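Programmed cell death 6-interacting protein (Homo sapiens, PDB 5WA1) acts in endosomal protein sorting, multivesicular body formation, membrane repair and cytokinesis, here represented by its Bro1 domain. Local coordinates at residues Val265-Tyr279 / Tyr312-Ile325. Sequence-based numbering, arbitrary orientation.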
loop_
_atom_site.group_PDB
_atom_site.type_symbol
_atom_site.label_atom_id
_atom_site.label_comp_id
_atom_site.label_asym_id
_atom_site.label_seq_id
_atom_site.Cartn_x
_atom_site.Cartn_y
_atom_site.Cartn_z
ATOM N N VAL A 265 12.078 -8.961 -0.930
ATOM C CA VAL A 265 11.206 -8.875 0.230
ATOM C C VAL A 265 9.869 -9.541 -0.057
ATOM O O VAL A 265 9.322 -10.255 0.796
ATOM C CB VAL A 265 11.034 -7.414 0.677
ATOM C CG1 VAL A 265 9.929 -7.317 1.730
ATOM C CG2 VAL A 265 12.337 -6.893 1.247
ATOM N N LEU A 266 9.321 -9.332 -1.254
ATOM C CA LEU A 266 8.063 -9.981 -1.613
ATOM C C LEU A 266 8.212 -11.499 -1.642
ATOM O O LEU A 266 7.339 -12.227 -1.159
ATOM C CB LEU A 266 7.590 -9.487 -2.979
ATOM C CG LEU A 266 7.184 -8.013 -3.045
ATOM C CD1 LEU A 266 6.809 -7.650 -4.495
ATOM C CD2 LEU A 266 6.044 -7.750 -2.082
ATOM N N ALA A 267 9.289 -11.989 -2.263
ATOM C CA ALA A 267 9.544 -13.430 -2.302
ATOM C C ALA A 267 9.672 -14.006 -0.893
ATOM O O ALA A 267 9.089 -15.055 -0.577
ATOM C CB ALA A 267 10.801 -13.708 -3.121
ATOM N N ALA A 268 10.424 -13.326 -0.024
ATOM C CA ALA A 268 10.578 -13.796 1.346
ATOM C C ALA A 268 9.236 -13.821 2.073
ATOM O O ALA A 268 8.894 -14.812 2.728
ATOM C CB ALA A 268 11.579 -12.919 2.095
ATOM N N LYS A 269 8.455 -12.743 1.950
ATOM C CA LYS A 269 7.175 -12.665 2.648
ATOM C C LYS A 269 6.180 -13.700 2.133
ATOM O O LYS A 269 5.376 -14.218 2.913
ATOM C CB LYS A 269 6.585 -11.255 2.518
ATOM C CG LYS A 269 7.256 -10.203 3.396
ATOM C CD LYS A 269 6.558 -10.035 4.721
ATOM C CE LYS A 269 7.187 -8.905 5.536
ATOM N NZ LYS A 269 6.552 -7.602 5.216
ATOM N N HIS A 270 6.212 -14.009 0.839
ATOM C CA HIS A 270 5.405 -15.104 0.304
ATOM C C HIS A 270 5.715 -16.415 1.034
ATOM O O HIS A 270 4.804 -17.109 1.511
ATOM C CB HIS A 270 5.666 -15.222 -1.198
ATOM C CG HIS A 270 5.023 -16.412 -1.850
ATOM N ND1 HIS A 270 3.655 -16.593 -1.901
ATOM C CD2 HIS A 270 5.565 -17.466 -2.507
ATOM C CE1 HIS A 270 3.384 -17.709 -2.554
ATOM N NE2 HIS A 270 4.526 -18.260 -2.929
ATOM N N CYS A 271 6.998 -16.733 1.189
ATOM C CA CYS A 271 7.375 -17.974 1.865
ATOM C C CYS A 271 7.150 -17.897 3.372
ATOM O O CYS A 271 6.774 -18.901 3.994
ATOM C CB CYS A 271 8.832 -18.316 1.560
ATOM S SG CYS A 271 9.159 -18.670 -0.175
ATOM N N ILE A 272 7.407 -16.737 3.991
ATOM C CA ILE A 272 7.172 -16.606 5.425
ATOM C C ILE A 272 5.693 -16.766 5.729
ATOM O O ILE A 272 5.315 -17.373 6.739
ATOM C CB ILE A 272 7.707 -15.265 5.960
ATOM C CG1 ILE A 272 9.234 -15.257 5.970
ATOM C CG2 ILE A 272 7.160 -14.979 7.379
ATOM C CD1 ILE A 272 9.833 -13.846 6.062
ATOM N N MET A 273 4.845 -16.235 4.878
ATOM C CA MET A 273 3.443 -16.357 5.126
ATOM C C MET A 273 2.984 -17.795 4.935
ATOM O O MET A 273 2.196 -18.265 5.692
ATOM C CB MET A 273 2.644 -15.362 4.324
ATOM C CG MET A 273 2.789 -13.920 4.757
ATOM S SD MET A 273 2.567 -13.557 6.498
ATOM C CE MET A 273 0.839 -13.730 6.672
ATOM N N GLN A 274 3.462 -18.481 3.911
ATOM C CA GLN A 274 3.111 -19.892 3.761
ATOM C C GLN A 274 3.548 -20.694 4.981
ATOM O O GLN A 274 2.805 -21.553 5.459
ATOM C CB GLN A 274 3.729 -20.477 2.489
ATOM C CG GLN A 274 3.090 -19.967 1.193
ATOM C CD GLN A 274 3.438 -20.822 -0.015
ATOM O OE1 GLN A 274 4.464 -21.501 -0.036
ATOM N NE2 GLN A 274 2.572 -20.801 -1.020
ATOM N N ALA A 275 4.743 -20.411 5.505
ATOM C CA ALA A 275 5.224 -21.085 6.709
ATOM C C ALA A 275 4.358 -20.763 7.927
ATOM O O ALA A 275 4.103 -21.639 8.765
ATOM C CB ALA A 275 6.683 -20.697 6.966
ATOM N N ASN A 276 3.908 -19.513 8.057
ATOM C CA ASN A 276 2.998 -19.172 9.144
ATOM C C ASN A 276 1.688 -19.932 9.023
ATOM O O ASN A 276 1.128 -20.380 10.031
ATOM C CB ASN A 276 2.710 -17.668 9.160
ATOM C CG ASN A 276 3.817 -16.875 9.777
ATOM O OD1 ASN A 276 4.356 -15.956 9.165
ATOM N ND2 ASN A 276 4.139 -17.192 11.007
ATOM N N ALA A 277 1.176 -20.069 7.801
ATOM C CA ALA A 277 -0.051 -20.832 7.601
ATOM C C ALA A 277 0.142 -22.290 8.029
ATOM O O ALA A 277 -0.703 -22.863 8.725
ATOM C CB ALA A 277 -0.469 -20.759 6.131
ATOM N N GLU A 278 1.247 -22.904 7.606
ATOM C CA GLU A 278 1.498 -24.309 7.966
ATOM C C GLU A 278 1.734 -24.461 9.462
ATOM O O GLU A 278 1.330 -25.463 10.067
ATOM C CB GLU A 278 2.695 -24.842 7.189
ATOM C CG GLU A 278 2.462 -25.047 5.699
ATOM C CD GLU A 278 1.537 -26.224 5.386
ATOM O OE1 GLU A 278 0.940 -26.814 6.323
ATOM O OE2 GLU A 278 1.397 -26.562 4.188
ATOM N N TYR A 279 2.413 -23.489 10.073
ATOM C CA TYR A 279 2.690 -23.570 11.500
ATOM C C TYR A 279 1.401 -23.523 12.308
ATOM O O TYR A 279 1.192 -24.342 13.207
ATOM C CB TYR A 279 3.637 -22.450 11.925
ATOM C CG TYR A 279 3.863 -22.396 13.415
ATOM C CD1 TYR A 279 4.669 -23.339 14.045
ATOM C CD2 TYR A 279 3.267 -21.414 14.192
ATOM C CE1 TYR A 279 4.878 -23.304 15.406
ATOM C CE2 TYR A 279 3.467 -21.371 15.560
ATOM C CZ TYR A 279 4.273 -22.318 16.158
ATOM O OH TYR A 279 4.480 -22.277 17.507
ATOM N N TYR A 312 17.321 -15.021 1.409
ATOM C CA TYR A 312 16.921 -13.640 1.640
ATOM C C TYR A 312 17.405 -13.168 3.001
ATOM O O TYR A 312 16.737 -12.393 3.690
ATOM C CB TYR A 312 15.410 -13.507 1.489
ATOM C CG TYR A 312 14.945 -14.028 0.150
ATOM C CD1 TYR A 312 15.427 -13.468 -1.028
ATOM C CD2 TYR A 312 14.043 -15.081 0.058
ATOM C CE1 TYR A 312 15.018 -13.936 -2.262
ATOM C CE2 TYR A 312 13.634 -15.560 -1.181
ATOM C CZ TYR A 312 14.123 -14.984 -2.329
ATOM O OH TYR A 312 13.723 -15.444 -3.563
ATOM N N ASP A 313 18.603 -13.629 3.372
ATOM C CA ASP A 313 19.123 -13.437 4.721
ATOM C C ASP A 313 19.318 -11.965 5.048
ATOM O O ASP A 313 19.126 -11.549 6.196
ATOM C CB ASP A 313 20.443 -14.195 4.872
ATOM C CG ASP A 313 21.018 -14.094 6.269
ATOM O OD1 ASP A 313 21.744 -13.116 6.549
ATOM O OD2 ASP A 313 20.745 -14.996 7.089
ATOM N N GLU A 314 19.713 -11.160 4.062
ATOM C CA GLU A 314 19.957 -9.750 4.326
ATOM C C GLU A 314 18.687 -8.909 4.325
ATOM O O GLU A 314 18.770 -7.708 4.595
ATOM C CB GLU A 314 20.963 -9.183 3.316
ATOM C CG GLU A 314 20.683 -9.518 1.860
ATOM C CD GLU A 314 21.631 -8.801 0.904
ATOM O OE1 GLU A 314 21.706 -7.554 0.959
ATOM O OE2 GLU A 314 22.308 -9.487 0.108
ATOM N N TYR A 315 17.517 -9.502 4.057
ATOM C CA TYR A 315 16.270 -8.748 4.003
ATOM C C TYR A 315 15.283 -9.093 5.110
ATOM O O TYR A 315 14.436 -8.252 5.435
ATOM C CB TYR A 315 15.579 -8.949 2.643
ATOM C CG TYR A 315 16.426 -8.535 1.456
ATOM C CD1 TYR A 315 16.504 -7.204 1.059
ATOM C CD2 TYR A 315 17.154 -9.475 0.738
ATOM C CE1 TYR A 315 17.284 -6.821 -0.018
ATOM C CE2 TYR A 315 17.934 -9.104 -0.342
ATOM C CZ TYR A 315 17.997 -7.779 -0.716
ATOM O OH TYR A 315 18.775 -7.410 -1.789
ATOM N N VAL A 316 15.364 -10.290 5.696
ATOM C CA VAL A 316 14.477 -10.701 6.780
ATOM C C VAL A 316 15.272 -11.464 7.830
ATOM O O VAL A 316 16.334 -12.025 7.555
ATOM C CB VAL A 316 13.303 -11.576 6.291
ATOM C CG1 VAL A 316 12.242 -10.718 5.616
ATOM C CG2 VAL A 316 13.817 -12.651 5.352
ATOM N N ASN A 317 14.734 -11.479 9.048
ATOM C CA ASN A 317 15.321 -12.179 10.185
ATOM C C ASN A 317 14.305 -13.205 10.672
ATOM O O ASN A 317 13.306 -12.843 11.305
ATOM C CB ASN A 317 15.698 -11.196 11.295
ATOM C CG ASN A 317 16.129 -11.892 12.575
ATOM O OD1 ASN A 317 16.632 -13.018 12.550
ATOM N ND2 ASN A 317 15.931 -11.221 13.706
ATOM N N VAL A 318 14.555 -14.479 10.386
ATOM C CA VAL A 318 13.606 -15.536 10.704
ATOM C C VAL A 318 14.150 -16.474 11.783
ATOM O O VAL A 318 13.626 -17.571 11.957
ATOM C CB VAL A 318 13.198 -16.317 9.444
ATOM C CG1 VAL A 318 12.452 -15.412 8.445
ATOM C CG2 VAL A 318 14.423 -16.952 8.794
ATOM N N LYS A 319 15.184 -16.061 12.523
ATOM C CA LYS A 319 15.844 -16.990 13.440
ATOM C C LYS A 319 14.897 -17.462 14.536
ATOM O O LYS A 319 14.836 -18.659 14.843
ATOM C CB LYS A 319 17.088 -16.355 14.064
ATOM C CG LYS A 319 17.712 -17.231 15.151
ATOM C CD LYS A 319 18.832 -16.527 15.901
ATOM C CE LYS A 319 19.255 -17.318 17.128
ATOM N NZ LYS A 319 19.679 -18.704 16.785
ATOM N N ASP A 320 14.151 -16.534 15.141
ATOM C CA ASP A 320 13.257 -16.899 16.237
ATOM C C ASP A 320 12.142 -17.823 15.762
ATOM O O ASP A 320 11.819 -18.817 16.428
ATOM C CB ASP A 320 12.678 -15.634 16.875
ATOM C CG ASP A 320 13.706 -14.867 17.697
ATOM O OD1 ASP A 320 14.913 -15.177 17.591
ATOM O OD2 ASP A 320 13.305 -13.951 18.445
ATOM N N PHE A 321 11.540 -17.506 14.613
ATOM C CA PHE A 321 10.531 -18.378 14.020
ATOM C C PHE A 321 11.115 -19.746 13.684
ATOM O O PHE A 321 10.468 -20.781 13.902
ATOM C CB PHE A 321 9.965 -17.707 12.771
ATOM C CG PHE A 321 8.725 -18.352 12.226
ATOM C CD1 PHE A 321 7.878 -19.080 13.042
ATOM C CD2 PHE A 321 8.411 -18.220 10.885
ATOM C CE1 PHE A 321 6.734 -19.668 12.525
ATOM C CE2 PHE A 321 7.269 -18.800 10.362
ATOM C CZ PHE A 321 6.429 -19.528 11.183
ATOM N N SER A 322 12.346 -19.769 13.162
ATOM C CA SER A 322 12.987 -21.031 12.803
ATOM C C SER A 322 13.174 -21.927 14.024
ATOM O O SER A 322 12.918 -23.137 13.963
ATOM C CB SER A 322 14.329 -20.754 12.133
ATOM O OG SER A 322 14.870 -21.935 11.582
ATOM N N ASP A 323 13.619 -21.344 15.143
ATOM C CA ASP A 323 13.805 -22.102 16.378
ATOM C C ASP A 323 12.479 -22.607 16.929
ATOM O O ASP A 323 12.404 -23.723 17.459
ATOM C CB ASP A 323 14.506 -21.232 17.419
ATOM C CG ASP A 323 15.902 -20.827 16.999
ATOM O OD1 ASP A 323 16.474 -21.498 16.115
ATOM O OD2 ASP A 323 16.425 -19.835 17.550
ATOM N N LYS A 324 11.427 -21.792 16.838
ATOM C CA LYS A 324 10.111 -22.219 17.302
ATOM C C LYS A 324 9.627 -23.432 16.517
ATOM O O LYS A 324 9.138 -24.409 17.095
ATOM C CB LYS A 324 9.123 -21.059 17.185
ATOM C CG LYS A 324 7.737 -21.360 17.721
ATOM C CD LYS A 324 6.892 -20.091 17.812
ATOM C CE LYS A 324 6.639 -19.472 16.449
ATOM N NZ LYS A 324 5.888 -18.185 16.549
ATOM N N ILE A 325 9.777 -23.389 15.194
ATOM C CA ILE A 325 9.356 -24.500 14.341
ATOM C C ILE A 325 10.141 -25.755 14.683
ATOM O O ILE A 325 9.575 -26.841 14.859
ATOM C CB ILE A 325 9.527 -24.127 12.857
ATOM C CG1 ILE A 325 8.568 -23.015 12.459
ATOM C CG2 ILE A 325 9.350 -25.362 11.957
ATOM C CD1 ILE A 325 8.910 -22.400 11.093
#
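Phe321 presents its ring edge to one face of Tyr279, an edge-to-face (T-shaped) pair with planes at 87° and centroids 5.8 Å apart. One face of Phe321 is covered from its own helix by Ile325 CD1, over the ring centre, while Ala275 CB approaches Phe321 CE2 obliquely at 3.9 Å. Flanked by Ile272, Ala275, Asn276 and Tyr279, the ring is a knob in a hole of the helix 265-279. The segments lie in the helical, TPR-like part of the Bro1 domain, within the CHMP4-interacting region, and pack helix 262-287 against the start of helix 319-340. The short axes run roughly parallel, at 30°, but 12.0 Å apart, a gap bridged by side chains. With CG anti to the backbone N (chi1 -168°), the ring of Phe321 swings toward helix 262-287 although its CB does not point there.

Before the second helix the backbones come closer: Ala268 CA is 6.4 Å from Tyr312 CA, against 9.0 Å between Asn276 CA and Phe321 CA, so methyl and isopropyl groups meet directly. Ile272 CD1 meets Val316 CG1 tip to tip at 4.0 Å and also touches Val318 CG1. Ala268 CB touches both Val316 CG2 and the Tyr312 ring. No hydrogen bond links the segments. At one end Tyr312 OH rests 3.4 Å from Ala267 CB; at the other, Lys324 crosses Tyr279 at about a right angle, its CD 3.3 Å from Tyr279 OH.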